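Local coordinates for tryptophan halogenase superfamily (Brevundimonas sp. BAL3, PDB 6FRL), which acts as a flavin-dependent halogenase that prefers bromination over chlorination and belongs to the tryptophan halogenase family, at residues K112-H117 with P466-M471; R244-D249 with R392-I397; L399-N404 with T409-D414. All coordinates share one frame; numbering follows the deposited sequence.

Contact 1 of 3, residues K112-H117 with P466-M471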
# COMPACT_ATOMS: atom_id res chain seq x y z
N LYS B 112 -2.90 -20.80 3.50
CA LYS B 112 -2.23 -20.98 2.21
C LYS B 112 -2.30 -19.74 1.31
O LYS B 112 -2.38 -19.86 0.08
CB LYS B 112 -2.78 -22.23 1.50
CG LYS B 112 -2.46 -23.52 2.25
CD LYS B 112 -3.08 -24.75 1.62
CE LYS B 112 -2.63 -26.01 2.37
NZ LYS B 112 -3.44 -27.19 1.98
N GLY B 113 -2.28 -18.56 1.92
CA GLY B 113 -2.46 -17.29 1.19
C GLY B 113 -3.90 -16.90 0.81
O GLY B 113 -4.13 -15.79 0.31
N ILE B 114 -4.85 -17.81 1.08
CA ILE B 114 -6.24 -17.62 0.73
C ILE B 114 -6.95 -17.03 1.95
O ILE B 114 -6.69 -17.40 3.09
CB ILE B 114 -6.88 -18.95 0.26
CG1 ILE B 114 -6.20 -19.41 -1.03
CG2 ILE B 114 -8.38 -18.80 0.02
CD1 ILE B 114 -6.35 -20.88 -1.33
N GLY B 115 -7.82 -16.08 1.68
CA GLY B 115 -8.52 -15.36 2.71
C GLY B 115 -9.55 -16.26 3.38
O GLY B 115 -10.27 -17.02 2.71
N PHE B 116 -9.63 -16.12 4.70
CA PHE B 116 -10.58 -16.90 5.47
C PHE B 116 -12.00 -16.93 4.90
O PHE B 116 -12.63 -17.99 4.87
CB PHE B 116 -10.64 -16.39 6.90
CG PHE B 116 -11.67 -17.10 7.73
CD1 PHE B 116 -11.45 -18.40 8.14
CD2 PHE B 116 -12.83 -16.46 8.10
CE1 PHE B 116 -12.40 -19.05 8.89
CE2 PHE B 116 -13.78 -17.10 8.86
CZ PHE B 116 -13.57 -18.41 9.24
N HIS B 117 -12.52 -15.77 4.50
CA HIS B 117 -13.91 -15.66 4.06
C HIS B 117 -14.31 -16.66 2.94
O HIS B 117 -15.48 -17.07 2.89
CB HIS B 117 -14.27 -14.23 3.69
CG HIS B 117 -13.55 -13.69 2.48
ND1 HIS B 117 -12.30 -13.12 2.55
CD2 HIS B 117 -13.95 -13.58 1.19
CE1 HIS B 117 -11.95 -12.69 1.36
NE2 HIS B 117 -12.92 -12.97 0.51
N PRO B 466 -11.51 -21.29 -6.06
CA PRO B 466 -11.65 -22.77 -6.25
C PRO B 466 -10.53 -23.65 -5.70
O PRO B 466 -10.65 -24.87 -5.78
CB PRO B 466 -11.72 -22.94 -7.76
CG PRO B 466 -10.94 -21.79 -8.28
CD PRO B 466 -11.10 -20.63 -7.31
N ALA B 467 -9.45 -23.07 -5.18
CA ALA B 467 -8.42 -23.87 -4.48
C ALA B 467 -8.94 -24.39 -3.12
O ALA B 467 -8.43 -25.36 -2.57
CB ALA B 467 -7.15 -23.05 -4.30
N VAL B 468 -9.98 -23.71 -2.64
CA VAL B 468 -10.66 -24.00 -1.39
C VAL B 468 -11.51 -25.26 -1.46
O VAL B 468 -11.61 -25.95 -0.47
CB VAL B 468 -11.55 -22.79 -0.99
CG1 VAL B 468 -12.48 -23.09 0.16
CG2 VAL B 468 -10.67 -21.60 -0.64
N ASP B 469 -12.12 -25.55 -2.61
CA ASP B 469 -12.92 -26.79 -2.83
C ASP B 469 -12.09 -28.09 -2.86
O ASP B 469 -12.66 -29.17 -2.84
CB ASP B 469 -13.75 -26.69 -4.10
CG ASP B 469 -14.81 -25.60 -4.03
OD1 ASP B 469 -15.55 -25.49 -3.03
OD2 ASP B 469 -14.92 -24.83 -5.01
N ALA B 470 -10.76 -27.98 -2.91
CA ALA B 470 -9.82 -29.09 -2.63
C ALA B 470 -9.93 -29.69 -1.20
O ALA B 470 -9.53 -30.84 -0.96
CB ALA B 470 -8.38 -28.64 -2.90
N MET B 471 -10.44 -28.92 -0.25
CA MET B 471 -10.56 -29.32 1.16
C MET B 471 -11.82 -30.18 1.42
O MET B 471 -12.88 -29.98 0.80
CB MET B 471 -10.56 -28.06 2.05
CG MET B 471 -10.24 -28.25 3.52
SD MET B 471 -9.35 -26.82 4.22
CE MET B 471 -10.20 -26.56 5.78
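Ile114 makes this contact by sending its two branches to two neighbouring residues, Ala467 and Val468. Starting at CB, which points toward the 466-471 turn, the side chain divides at once. The short branch, CG2, lies anti to the backbone N and ends on CG2 of Val468, 3.7 Å away, where the two side chains cross obliquely. The longer branch, CG1, sits beside the backbone N (chi1 -64°) and carries on nearly extended, so that CD1 at its tip comes up to the CB of Ala467 at 3.8 Å. Both approaches are methyl against methyl, and together they bury 106 Å².

In the fold, this joins the loop leading into helix 116-125 to the connection between helices 447-456 and 473-492. That connection has helical backbone angles from Pro466 to Ala470 without the regular helix bonds, and Met471 N bonds back to Val468 O at 3.2 Å, closing a turn that runs from Val468 to Met471.

Val468 also packs on His118, Tyr119 and Lys122 of helix 116-125. The neighbouring Asp469 turns to other partners: its OD1 pairs with Lys122 and bonds His464, while OD2 forms a salt bridge with Arg10 of the second subunit. His33 of that second subunit packs on both Ile114 and Ala467, which puts the little apolar patch at the dimer interface.

Contact 2 of 3, residues R244-D249 with R392-I397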
# COMPACT_ATOMS: atom_id res chain seq x y z
N ARG B 244 -25.24 15.22 -3.58
CA ARG B 244 -25.71 14.37 -4.65
C ARG B 244 -25.49 12.86 -4.38
O ARG B 244 -26.37 12.06 -4.70
CB ARG B 244 -25.08 14.80 -5.99
CG ARG B 244 -23.63 14.37 -6.16
CD ARG B 244 -22.79 15.17 -7.11
NE ARG B 244 -22.29 14.33 -8.20
CZ ARG B 244 -21.19 14.57 -8.92
NH1 ARG B 244 -20.41 15.64 -8.70
NH2 ARG B 244 -20.86 13.72 -9.90
N TRP B 245 -24.35 12.50 -3.77
CA TRP B 245 -24.07 11.10 -3.43
C TRP B 245 -24.67 10.65 -2.09
O TRP B 245 -24.92 9.48 -1.91
CB TRP B 245 -22.57 10.83 -3.35
CG TRP B 245 -21.75 11.15 -4.54
CD1 TRP B 245 -20.71 12.02 -4.59
CD2 TRP B 245 -21.87 10.59 -5.84
NE1 TRP B 245 -20.18 12.05 -5.85
CE2 TRP B 245 -20.87 11.18 -6.64
CE3 TRP B 245 -22.73 9.67 -6.41
CZ2 TRP B 245 -20.69 10.85 -7.99
CZ3 TRP B 245 -22.56 9.34 -7.75
CH2 TRP B 245 -21.54 9.92 -8.52
N LEU B 246 -24.86 11.57 -1.14
CA LEU B 246 -25.29 11.22 0.22
C LEU B 246 -26.59 11.94 0.54
O LEU B 246 -26.63 13.17 0.48
CB LEU B 246 -24.20 11.62 1.23
CG LEU B 246 -22.93 10.79 1.07
CD1 LEU B 246 -21.67 11.50 1.54
CD2 LEU B 246 -23.06 9.46 1.80
N PRO B 247 -27.67 11.20 0.85
CA PRO B 247 -28.98 11.86 1.01
C PRO B 247 -29.07 12.83 2.20
O PRO B 247 -29.55 13.96 2.04
CB PRO B 247 -29.94 10.69 1.21
CG PRO B 247 -29.11 9.58 1.78
CD PRO B 247 -27.72 9.77 1.22
N CYS B 248 -28.59 12.40 3.37
CA CYS B 248 -28.83 13.12 4.61
C CYS B 248 -28.14 14.50 4.59
O CYS B 248 -27.02 14.66 4.07
CB CYS B 248 -28.42 12.29 5.81
SG CYS B 248 -29.41 10.78 5.97
N ASP B 249 -28.86 15.48 5.13
CA ASP B 249 -28.47 16.89 5.05
C ASP B 249 -28.68 17.69 6.37
O ASP B 249 -28.56 18.90 6.37
CB ASP B 249 -29.23 17.54 3.89
CG ASP B 249 -30.72 17.71 4.17
OD1 ASP B 249 -31.32 16.89 4.89
OD2 ASP B 249 -31.30 18.69 3.67
N ARG B 392 -12.10 8.06 -0.64
CA ARG B 392 -12.11 6.69 -0.13
C ARG B 392 -13.00 6.52 1.12
O ARG B 392 -13.66 5.51 1.26
CB ARG B 392 -10.69 6.17 0.09
CG ARG B 392 -9.78 6.21 -1.13
CD ARG B 392 -10.13 5.18 -2.16
NE ARG B 392 -11.35 5.51 -2.89
CZ ARG B 392 -11.44 6.41 -3.87
NH1 ARG B 392 -10.36 7.11 -4.27
NH2 ARG B 392 -12.62 6.63 -4.44
N VAL B 393 -13.09 7.54 1.96
CA VAL B 393 -14.02 7.49 3.13
C VAL B 393 -15.48 7.70 2.70
O VAL B 393 -16.39 7.01 3.19
CB VAL B 393 -13.63 8.52 4.22
CG1 VAL B 393 -14.65 8.55 5.37
CG2 VAL B 393 -12.23 8.20 4.77
N ARG B 394 -15.69 8.67 1.83
CA ARG B 394 -17.01 8.84 1.20
C ARG B 394 -17.62 7.53 0.66
O ARG B 394 -18.75 7.16 1.01
CB ARG B 394 -16.91 9.88 0.09
CG ARG B 394 -18.20 10.19 -0.67
CD ARG B 394 -17.86 10.78 -2.01
NE ARG B 394 -17.06 9.87 -2.84
CZ ARG B 394 -16.50 10.20 -4.00
NH1 ARG B 394 -16.64 11.43 -4.48
NH2 ARG B 394 -15.78 9.29 -4.67
N ASP B 395 -16.86 6.84 -0.19
CA ASP B 395 -17.29 5.57 -0.79
C ASP B 395 -17.63 4.50 0.24
O ASP B 395 -18.62 3.81 0.09
CB ASP B 395 -16.21 5.03 -1.75
CG ASP B 395 -16.10 5.86 -3.02
OD1 ASP B 395 -16.80 6.89 -3.15
OD2 ASP B 395 -15.28 5.48 -3.87
N PHE B 396 -16.81 4.36 1.29
CA PHE B 396 -17.18 3.44 2.36
C PHE B 396 -18.51 3.82 3.00
O PHE B 396 -19.34 2.95 3.24
CB PHE B 396 -16.06 3.36 3.42
CG PHE B 396 -16.23 2.26 4.44
CD1 PHE B 396 -16.33 0.93 4.03
CD2 PHE B 396 -16.24 2.54 5.80
CE1 PHE B 396 -16.47 -0.10 4.98
CE2 PHE B 396 -16.37 1.53 6.74
CZ PHE B 396 -16.50 0.20 6.32
N ILE B 397 -18.71 5.13 3.27
CA ILE B 397 -19.99 5.60 3.85
C ILE B 397 -21.18 5.32 2.91
O ILE B 397 -22.19 4.78 3.32
CB ILE B 397 -19.91 7.10 4.26
CG1 ILE B 397 -18.97 7.24 5.47
CG2 ILE B 397 -21.30 7.64 4.62
CD1 ILE B 397 -18.47 8.64 5.75
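Trp245 brings the NE1-CD1 side of its indole up to the CD and NH1 of Arg394. Its NE1 stands 3.8 Å from Arg394 NH1, and its CD1 is 4.0 Å from Arg394 CD. The ring and guanidinium planes are inclined at 64°, so this is a slanted van der Waals approach and not a stack. On one face of the indole, offset toward the rim, sits NE of Arg244 from the same loop, 3.6 Å above the ring plane.

Arg394 reaches this position through a kink in its chain: the torsion about CG-CD is folded (chi3 60°), which swings the guanidinium back along the helix to Asp395. There Arg394 NE and NH2 grip Asp395 side-on, each 3.0 Å from Asp395 OD1 and on the same face of the carboxylate. The other oxygen, OD2, receives Arg392 NH2 from above the carboxylate plane in a fairly straight bond (163°) and also has Thr423 OG1 as a partner. Trp242 adds a cation-pi contact to Arg394, so the guanidinium is held by charge as well as by aromatic neighbours.

Beside this polar cluster the contact turns apolar. Leu246 CD2 meets CG2 of Ile397 at 3.8 Å, the side chains crossing at about a right angle, while Leu246 CD1 lies near the aliphatic CG of Arg394.

Beside the network of Arg392, Arg394 and Asp395 on one short part of helix 376-402, the loop leading into strand 250-257 rests on that helix, joining it to the seven-stranded mixed sheet of this flavin-dependent halogenase.

Contact 3 of 3, residues L399-N404 with T409-D414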
# COMPACT_ATOMS: atom_id res chain seq x y z
N LEU B 399 -21.59 3.01 0.65
CA LEU B 399 -21.89 1.57 0.63
C LEU B 399 -22.95 1.16 1.63
O LEU B 399 -23.79 0.31 1.31
CB LEU B 399 -20.62 0.71 0.85
CG LEU B 399 -20.78 -0.80 0.66
CD1 LEU B 399 -21.15 -1.14 -0.77
CD2 LEU B 399 -19.56 -1.56 1.08
N HIS B 400 -22.90 1.75 2.84
CA HIS B 400 -23.82 1.40 3.92
C HIS B 400 -25.30 1.67 3.49
O HIS B 400 -26.23 0.87 3.75
CB HIS B 400 -23.51 2.20 5.20
CG HIS B 400 -22.21 1.85 5.88
ND1 HIS B 400 -20.97 2.15 5.35
CD2 HIS B 400 -21.96 1.33 7.12
CE1 HIS B 400 -20.02 1.80 6.20
NE2 HIS B 400 -20.60 1.30 7.29
N TYR B 401 -25.51 2.79 2.82
CA TYR B 401 -26.83 3.15 2.32
C TYR B 401 -27.22 2.30 1.10
O TYR B 401 -28.33 1.80 1.00
CB TYR B 401 -26.88 4.64 1.92
CG TYR B 401 -26.79 5.63 3.06
CD1 TYR B 401 -27.90 5.85 3.90
CD2 TYR B 401 -25.63 6.39 3.29
CE1 TYR B 401 -27.82 6.77 4.95
CE2 TYR B 401 -25.56 7.31 4.32
CZ TYR B 401 -26.66 7.50 5.15
OH TYR B 401 -26.64 8.43 6.16
N LYS B 402 -26.27 2.18 0.16
CA LYS B 402 -26.46 1.44 -1.08
C LYS B 402 -26.95 -0.00 -0.91
O LYS B 402 -27.71 -0.47 -1.75
CB LYS B 402 -25.17 1.45 -1.88
CG LYS B 402 -25.25 0.76 -3.26
CD LYS B 402 -26.38 1.33 -4.11
CE LYS B 402 -26.21 1.04 -5.59
NZ LYS B 402 -27.43 1.45 -6.35
N LEU B 403 -26.52 -0.68 0.16
CA LEU B 403 -26.83 -2.10 0.40
C LEU B 403 -27.95 -2.37 1.42
O LEU B 403 -28.23 -3.55 1.79
CB LEU B 403 -25.56 -2.82 0.87
CG LEU B 403 -24.33 -2.74 -0.03
CD1 LEU B 403 -23.20 -3.54 0.59
CD2 LEU B 403 -24.64 -3.25 -1.42
N ASN B 404 -28.62 -1.32 1.88
CA ASN B 404 -29.67 -1.50 2.87
C ASN B 404 -30.79 -2.40 2.29
O ASN B 404 -30.97 -2.45 1.08
CB ASN B 404 -30.18 -0.14 3.36
CG ASN B 404 -31.34 0.37 2.55
OD1 ASN B 404 -32.49 -0.02 2.80
ND2 ASN B 404 -31.08 1.27 1.61
N THR B 409 -39.81 2.72 3.75
CA THR B 409 -39.98 4.10 3.24
C THR B 409 -39.28 4.36 1.91
O THR B 409 -38.47 3.56 1.45
CB THR B 409 -39.51 5.19 4.24
OG1 THR B 409 -38.15 4.95 4.60
CG2 THR B 409 -40.37 5.22 5.50
N ASP B 410 -39.62 5.49 1.29
CA ASP B 410 -39.03 5.89 0.01
C ASP B 410 -37.56 6.25 0.11
O ASP B 410 -36.80 6.03 -0.85
CB ASP B 410 -39.80 7.08 -0.61
CG ASP B 410 -41.12 6.68 -1.28
OD1 ASP B 410 -41.50 5.47 -1.25
OD2 ASP B 410 -41.78 7.59 -1.82
N PHE B 411 -37.18 6.84 1.25
CA PHE B 411 -35.79 7.15 1.56
C PHE B 411 -34.87 5.95 1.26
O PHE B 411 -33.88 6.08 0.52
CB PHE B 411 -35.68 7.55 3.03
CG PHE B 411 -34.26 7.78 3.49
CD1 PHE B 411 -33.61 8.96 3.16
CD2 PHE B 411 -33.58 6.82 4.22
CE1 PHE B 411 -32.30 9.16 3.56
CE2 PHE B 411 -32.29 7.02 4.63
CZ PHE B 411 -31.64 8.19 4.30
N TRP B 412 -35.26 4.80 1.80
CA TRP B 412 -34.47 3.58 1.73
C TRP B 412 -34.47 2.88 0.35
O TRP B 412 -33.42 2.39 -0.06
CB TRP B 412 -34.84 2.62 2.88
CG TRP B 412 -34.40 3.11 4.27
CD1 TRP B 412 -35.22 3.47 5.31
CD2 TRP B 412 -33.06 3.32 4.74
NE1 TRP B 412 -34.47 3.88 6.39
CE2 TRP B 412 -33.15 3.79 6.07
CE3 TRP B 412 -31.80 3.15 4.16
CZ2 TRP B 412 -32.02 4.08 6.82
CZ3 TRP B 412 -30.68 3.44 4.91
CH2 TRP B 412 -30.79 3.90 6.22
N ARG B 413 -35.61 2.84 -0.35
CA ARG B 413 -35.62 2.36 -1.77
C ARG B 413 -34.67 3.18 -2.63
O ARG B 413 -33.88 2.63 -3.42
CB ARG B 413 -37.01 2.45 -2.42
CG ARG B 413 -38.06 1.51 -1.86
CD ARG B 413 -39.43 1.79 -2.49
NE ARG B 413 -40.52 1.13 -1.74
CZ ARG B 413 -41.21 1.66 -0.71
NH1 ARG B 413 -40.99 2.88 -0.27
NH2 ARG B 413 -42.16 0.95 -0.12
N ASP B 414 -34.75 4.50 -2.48
CA ASP B 414 -33.93 5.40 -3.26
C ASP B 414 -32.46 5.19 -3.01
O ASP B 414 -31.68 5.17 -3.95
CB ASP B 414 -34.27 6.87 -2.97
CG ASP B 414 -35.62 7.29 -3.55
OD1 ASP B 414 -36.28 6.50 -4.28
OD2 ASP B 414 -36.00 8.44 -3.27
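One hydrogen bond crosses, from Asn404 ND2 to Trp412 O (3.1 Å, 177°); the other N-H of Asn404 ND2 goes back to Tyr401 O, at the end of its own helix, at 2.9 Å. Both acceptors lie in or near the amide plane. A chi1 of 91°, well away from the usual staggered value, sets the amide between these carbonyls, while OD1 takes Arg406 N. Tyr401 O also accepts Asn404 N.

The contact bridges the short loop between helix 376-402 and helix 410-417, and the asparagine ties one side to the other. A leucine here would probably leave the carbonyls of Trp412 and Tyr401 without this shared donor, and Arg406 N without its acceptor.

Asn404 also packs on the indole: the amide leans on it obliquely, planes 61° apart, with Asn404 CG only 3.2 Å from Trp412 CE3.

Among the aromatic groups, CZ3 of Trp412 meets the edge of the Tyr401 ring at CD1 (3.8 Å), and Tyr401 CE1 approaches the Phe411 edge at CZ. Phe411 CD2 sits over the centre of the indole. The polar ends point elsewhere: Tyr401 OH bonds Glu348, and Trp412 NE1 bonds Arg273 O.

Contacts 2 and 3 are neighbours, their centres 12 Å apart, and both draw on helix 376-402: contact 2 uses a middle-to-late part, contact 3 its C-terminal end. They follow one another along the chain and touch directly, Cys248 and Pro247 of the loop packing on Phe411 and Cys248 also on Tyr401. The loop ahead of strand 250-257 is thus packed against both the long helix and helix 410-417. Contact 1 lies 33 to 34 Å from the other two, between centres, with no touch; its segments bracket both of them in sequence. Contact 1 touches the second subunit, whereas no other chain of the assembly touches the segments of contacts 2 and 3.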